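Local atomic coordinates of esterase D (Lactobacillus rhamnosus, PDB entry 3DKR), a protein that probably hydrolyses carboxylic esters, as a member of the alpha/beta hydrolase family whose active site is a catalytic triad. Residues L66-K71 against P136-Y141; A110-P115 against A177-L182. All coordinates share one frame; numbering follows the deposited sequence.

Interaction 1. Residues L66-K71 against P136-Y141; sequences LDILTK and PGFLKY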
loop_
_atom_site.group_PDB
_atom_site.type_symbol
_atom_site.label_atom_id
_atom_site.label_comp_id
_atom_site.label_asym_id
_atom_site.label_seq_id
_atom_site.Cartn_x
_atom_site.Cartn_y
_atom_site.Cartn_z
ATOM N N LEU A 66 17.525 -4.297 -8.503
ATOM C CA LEU A 66 17.242 -5.675 -8.905
ATOM C C LEU A 66 16.776 -6.549 -7.746
ATOM O O LEU A 66 16.104 -7.556 -7.977
ATOM C CB LEU A 66 18.461 -6.302 -9.589
ATOM C CG LEU A 66 18.768 -5.694 -10.949
ATOM C CD1 LEU A 66 20.113 -6.200 -11.482
ATOM C CD2 LEU A 66 17.648 -5.971 -11.954
ATOM N N ASP A 67 17.128 -6.182 -6.510
ATOM C CA ASP A 67 16.670 -6.930 -5.333
ATOM C C ASP A 67 15.148 -7.008 -5.257
ATOM O O ASP A 67 14.601 -8.014 -4.772
ATOM C CB ASP A 67 17.181 -6.305 -4.047
ATOM C CG ASP A 67 18.673 -6.533 -3.827
ATOM O OD1 ASP A 67 19.294 -7.368 -4.539
ATOM O OD2 ASP A 67 19.209 -5.878 -2.912
ATOM N N ILE A 68 14.475 -5.966 -5.727
ATOM C CA ILE A 68 12.996 -5.958 -5.747
ATOM C C ILE A 68 12.513 -7.102 -6.604
ATOM O O ILE A 68 11.566 -7.827 -6.255
ATOM C CB ILE A 68 12.434 -4.622 -6.304
ATOM C CG1 ILE A 68 12.773 -3.464 -5.352
ATOM C CG2 ILE A 68 10.925 -4.730 -6.534
ATOM C CD1 ILE A 68 12.644 -2.083 -5.950
ATOM N N LEU A 69 13.200 -7.283 -7.737
ATOM C CA LEU A 69 12.803 -8.245 -8.747
ATOM C C LEU A 69 13.257 -9.659 -8.441
ATOM O O LEU A 69 12.617 -10.611 -8.882
ATOM C CB LEU A 69 13.386 -7.829 -10.099
ATOM C CG LEU A 69 12.913 -6.478 -10.635
ATOM C CD1 LEU A 69 13.774 -5.986 -11.786
ATOM C CD2 LEU A 69 11.458 -6.575 -11.086
ATOM N N THR A 70 14.371 -9.806 -7.722
ATOM C CA THR A 70 14.939 -11.147 -7.480
ATOM C C THR A 70 14.768 -11.686 -6.056
ATOM O O THR A 70 14.883 -12.900 -5.845
ATOM C CB THR A 70 16.447 -11.190 -7.802
ATOM O OG1 THR A 70 17.168 -10.419 -6.842
ATOM C CG2 THR A 70 16.716 -10.674 -9.213
ATOM N N LYS A 71 14.508 -10.801 -5.090
ATOM C CA LYS A 71 14.386 -11.203 -3.684
ATOM C C LYS A 71 13.004 -10.938 -3.081
ATOM O O LYS A 71 12.771 -11.255 -1.917
ATOM C CB LYS A 71 15.475 -10.541 -2.834
ATOM C CG LYS A 71 16.885 -10.881 -3.295
ATOM C CD LYS A 71 17.931 -10.412 -2.310
ATOM C CE LYS A 71 19.334 -10.581 -2.884
ATOM N NZ LYS A 71 19.523 -11.887 -3.584
ATOM N N PRO A 136 7.844 2.500 -16.974
ATOM C CA PRO A 136 8.694 3.697 -17.002
ATOM C C PRO A 136 9.062 4.188 -15.600
ATOM O O PRO A 136 10.205 4.599 -15.364
ATOM C CB PRO A 136 7.836 4.724 -17.748
ATOM C CG PRO A 136 6.856 3.914 -18.500
ATOM C CD PRO A 136 6.553 2.739 -17.634
ATOM N N GLY A 137 8.106 4.107 -14.679
ATOM C CA GLY A 137 8.373 4.454 -13.288
ATOM C C GLY A 137 9.506 3.637 -12.684
ATOM O O GLY A 137 10.390 4.184 -12.020
ATOM N N PHE A 138 9.486 2.325 -12.909
ATOM C CA PHE A 138 10.512 1.440 -12.352
ATOM C C PHE A 138 11.862 1.780 -12.968
ATOM O O PHE A 138 12.849 1.923 -12.260
ATOM C CB PHE A 138 10.181 -0.040 -12.594
ATOM C CG PHE A 138 11.010 -0.983 -11.767
ATOM C CD1 PHE A 138 10.451 -1.664 -10.689
ATOM C CD2 PHE A 138 12.366 -1.185 -12.045
ATOM C CE1 PHE A 138 11.217 -2.527 -9.926
ATOM C CE2 PHE A 138 13.130 -2.042 -11.270
ATOM C CZ PHE A 138 12.555 -2.716 -10.214
ATOM N N LEU A 139 11.895 1.921 -14.292
ATOM C CA LEU A 139 13.146 2.248 -14.977
ATOM C C LEU A 139 13.737 3.565 -14.456
ATOM O O LEU A 139 14.948 3.663 -14.243
ATOM C CB LEU A 139 12.950 2.278 -16.504
ATOM C CG LEU A 139 12.642 0.911 -17.127
ATOM C CD1 LEU A 139 12.014 1.035 -18.536
ATOM C CD2 LEU A 139 13.893 0.050 -17.168
ATOM N N LYS A 140 12.880 4.554 -14.211
ATOM C CA LYS A 140 13.334 5.872 -13.745
ATOM C C LYS A 140 13.810 5.800 -12.292
ATOM O O LYS A 140 14.798 6.425 -11.918
ATOM C CB LYS A 140 12.224 6.904 -13.894
ATOM C CG LYS A 140 11.953 7.294 -15.330
ATOM N N TYR A 141 13.089 5.041 -11.479
ATOM C CA TYR A 141 13.497 4.758 -10.107
ATOM C C TYR A 141 14.895 4.157 -10.084
ATOM O O TYR A 141 15.769 4.647 -9.372
ATOM C CB TYR A 141 12.493 3.789 -9.464
ATOM C CG TYR A 141 12.963 3.159 -8.167
ATOM C CD1 TYR A 141 12.864 3.850 -6.972
ATOM C CD2 TYR A 141 13.486 1.869 -8.134
ATOM C CE1 TYR A 141 13.272 3.280 -5.784
ATOM C CE2 TYR A 141 13.910 1.290 -6.933
ATOM C CZ TYR A 141 13.795 2.002 -5.764
ATOM O OH TYR A 141 14.206 1.462 -4.562
#

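Interaction 2. Residues A110-P115 against A177-L182; sequences ALETLP and AADLNL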
loop_
_atom_site.group_PDB
_atom_site.type_symbol
_atom_site.label_atom_id
_atom_site.label_comp_id
_atom_site.label_asym_id
_atom_site.label_seq_id
_atom_site.Cartn_x
_atom_site.Cartn_y
_atom_site.Cartn_z
ATOM N N ALA A 110 -6.237 -8.963 3.303
ATOM C CA ALA A 110 -6.354 -9.039 4.759
ATOM C C ALA A 110 -7.805 -8.899 5.215
ATOM O O ALA A 110 -8.299 -9.718 6.000
ATOM C CB ALA A 110 -5.473 -7.969 5.407
ATOM N N LEU A 111 -8.504 -7.884 4.710
ATOM C CA LEU A 111 -9.922 -7.707 5.063
ATOM C C LEU A 111 -10.742 -8.950 4.670
ATOM O O LEU A 111 -11.648 -9.377 5.407
ATOM C CB LEU A 111 -10.509 -6.448 4.429
ATOM C CG LEU A 111 -9.916 -5.128 4.924
ATOM C CD1 LEU A 111 -10.518 -3.949 4.176
ATOM C CD2 LEU A 111 -10.103 -4.971 6.422
ATOM N N GLU A 112 -10.424 -9.520 3.514
ATOM C CA GLU A 112 -11.139 -10.697 3.005
ATOM C C GLU A 112 -10.892 -11.972 3.818
ATOM O O GLU A 112 -11.789 -12.811 3.937
ATOM C CB GLU A 112 -10.704 -10.988 1.569
ATOM C CG GLU A 112 -11.093 -9.941 0.536
ATOM C CD GLU A 112 -10.383 -10.109 -0.830
ATOM O OE1 GLU A 112 -9.459 -10.948 -0.957
ATOM O OE2 GLU A 112 -10.799 -9.392 -1.780
ATOM N N THR A 113 -9.662 -12.174 4.288
ATOM C CA THR A 113 -9.238 -13.518 4.731
ATOM C C THR A 113 -8.627 -13.647 6.131
ATOM O O THR A 113 -8.467 -14.776 6.617
ATOM C CB THR A 113 -8.233 -14.141 3.728
ATOM O OG1 THR A 113 -6.983 -13.457 3.803
ATOM C CG2 THR A 113 -8.773 -14.092 2.299
ATOM N N LEU A 114 -8.231 -12.528 6.748
ATOM C CA LEU A 114 -7.555 -12.585 8.049
ATOM C C LEU A 114 -8.501 -12.144 9.152
ATOM O O LEU A 114 -9.360 -11.277 8.931
ATOM C CB LEU A 114 -6.313 -11.699 8.046
ATOM C CG LEU A 114 -5.200 -12.114 7.089
ATOM C CD1 LEU A 114 -4.021 -11.135 7.126
ATOM C CD2 LEU A 114 -4.710 -13.537 7.354
ATOM N N PRO A 115 -8.338 -12.718 10.351
ATOM C CA PRO A 115 -9.242 -12.375 11.444
ATOM C C PRO A 115 -8.858 -11.119 12.219
ATOM O O PRO A 115 -7.701 -10.692 12.188
ATOM C CB PRO A 115 -9.114 -13.585 12.366
ATOM C CG PRO A 115 -7.730 -14.014 12.206
ATOM C CD PRO A 115 -7.356 -13.741 10.767
ATOM N N ALA A 177 -9.184 -9.529 -6.236
ATOM C CA ALA A 177 -10.353 -8.852 -6.778
ATOM C C ALA A 177 -11.562 -9.784 -6.806
ATOM O O ALA A 177 -12.668 -9.357 -6.488
ATOM C CB ALA A 177 -10.082 -8.302 -8.154
ATOM N N ALA A 178 -11.336 -11.049 -7.166
ATOM C CA ALA A 178 -12.426 -12.046 -7.257
ATOM C C ALA A 178 -13.046 -12.352 -5.892
ATOM O O ALA A 178 -14.173 -12.856 -5.825
ATOM C CB ALA A 178 -11.923 -13.313 -7.899
ATOM N N ASP A 179 -12.312 -12.060 -4.824
ATOM C CA ASP A 179 -12.770 -12.312 -3.454
ATOM C C ASP A 179 -13.294 -11.065 -2.737
ATOM O O ASP A 179 -13.539 -11.113 -1.538
ATOM C CB ASP A 179 -11.631 -12.903 -2.613
ATOM C CG ASP A 179 -11.453 -14.391 -2.811
ATOM O OD1 ASP A 179 -12.395 -15.074 -3.300
ATOM O OD2 ASP A 179 -10.367 -14.897 -2.462
ATOM N N LEU A 180 -13.446 -9.946 -3.439
ATOM C CA LEU A 180 -13.896 -8.702 -2.787
ATOM C C LEU A 180 -15.286 -8.848 -2.140
ATOM O O LEU A 180 -15.603 -8.146 -1.172
ATOM C CB LEU A 180 -13.877 -7.536 -3.754
ATOM C CG LEU A 180 -12.480 -7.009 -4.104
ATOM C CD1 LEU A 180 -12.601 -6.082 -5.296
ATOM C CD2 LEU A 180 -11.822 -6.299 -2.910
ATOM N N ASN A 181 -16.089 -9.775 -2.655
ATOM C CA ASN A 181 -17.379 -10.098 -2.033
ATOM C C ASN A 181 -17.241 -10.553 -0.590
ATOM O O ASN A 181 -18.214 -10.492 0.183
ATOM C CB ASN A 181 -18.133 -11.168 -2.846
ATOM C CG ASN A 181 -17.445 -12.507 -2.833
ATOM O OD1 ASN A 181 -17.754 -13.365 -2.006
ATOM N ND2 ASN A 181 -16.502 -12.707 -3.761
ATOM N N LEU A 182 -16.060 -11.037 -0.218
ATOM C CA LEU A 182 -15.833 -11.519 1.145
ATOM C C LEU A 182 -15.693 -10.392 2.167
ATOM O O LEU A 182 -15.798 -10.638 3.382
ATOM C CB LEU A 182 -14.604 -12.416 1.205
ATOM C CG LEU A 182 -14.654 -13.726 0.420
ATOM C CD1 LEU A 182 -13.363 -14.491 0.619
ATOM C CD2 LEU A 182 -15.876 -14.572 0.851
HETATM O O HOH W 1 -8.326 -13.335 -1.653
HETATM O O HOH W 2 -14.230 -12.105 5.048
#

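Interaction 1. Residues L66-K71 against P136-Y141
Ile-68 and Leu-69, neighbours on helix 66-71, meet Phe-138 and Tyr-141, which lie one helical turn apart on helix 134-149, in an entirely apolar contact. Ile-68 divides its two branches between the rings. Its CG2 methyl comes up at the edge of Phe-138, near the ring plane, with CG2 4.1 Å from Phe-138 CE1. The other branch, extended through chi2 163°, carries CD1 out to Tyr-141, where CD1 lies 3.7 Å from CE2 at an oblique approach and 4.1 Å from OH. Leu-69 presents its fork to the far end of the Phe-138 ring: CG and CD1 are each 3.8 Å from Phe-138 CZ, and CD2 is 4.1 Å from the same atom. Phe-138 has CG anti to its backbone N (chi1 -166°), which sends the ring out from its helix to bring CZ to the leucine. Tyr-141 adopts the same kind of first torsion and reaches across beside it. The aliphatic and aromatic side chains come from opposite directions and fill the space between the helices, whose axes are 12.2 Å apart at 122°; no hydrogen bond joins the segments. Tyr-31 touches both Ile-68 and Leu-69, while Thr-32 and Leu-162 also pack on Phe-138. The side chain of Tyr-141 lies about 11 Å from that of His-226, a predicted charge-relay residue. This is the apolar seam between a cap helix, inserted after strand 119-122, and the excursion following strand 51-54, as expected for a lidded alpha/beta hydrolase.

Interaction 2. Residues A110-P115 against A177-L182
Glu-112 OE1 and Asp-179 OD2 each accept a hydrogen bond from one shared water, both at 2.7 Å, so two carboxylates that stand 4.3 Å apart between these oxygens are bridged rather than directly bonded. In this alpha/beta hydrolase fold, Glu-112 lies near the C-terminal end of helix 101-113, which starts at the predicted nucleophile Ser-101, and faces the turn between helix 155-178 and strand 187-192. The two side chains cross at about a right angle, with carboxylate planes 83° apart. Extended beyond CG, Glu-112 lies over the Asp-179 backbone; its OE2 is 3.2 Å from Leu-180 N, at an angle too poor for a hydrogen bond, and 3.4 Å from Leu-180 CD2. OE2 also lies 3.2 Å from Asp-179 O, another acceptor; this and the nearby Asp-179 carboxylate might raise the pKa of Glu-112. Replacing Glu-112 with an alanine would probably cost the bridging water its acceptor on this helix and open a gap beside Asp-179 CB and Leu-180 CD2. Leu-182 packs nearer the helix backbone: its CB is 4.2 Å from Glu-112 CB, and a second water lies where it can donate to Glu-112 O, 2.8 Å away, and to Leu-182 O, 2.7 Å away.

Overall arrangement
The centres of interactions 1 and 2 lie 28 Å apart, with about 19 Å between their nearest atoms. Their segments alternate along the chain: 66-71, 110-115, 136-141, 177-182. The cap helices 134-149 and 155-178, successive elements inserted between strands 119-122 and 187-192 of the central sheet, tie them together. Helix 134-149 supplies the second half of interaction 1, and helix 155-178 runs from there, where Gln-165 NE2 bonds to Ile-68 O, to its C-terminal end at interaction 2. The cap is thus held at two separated places: against helix 66-71 by apolar side chains, and against helix 101-113 by the packing of one glutamate, supplemented by bridging water, where the chain rejoins the catalytic core.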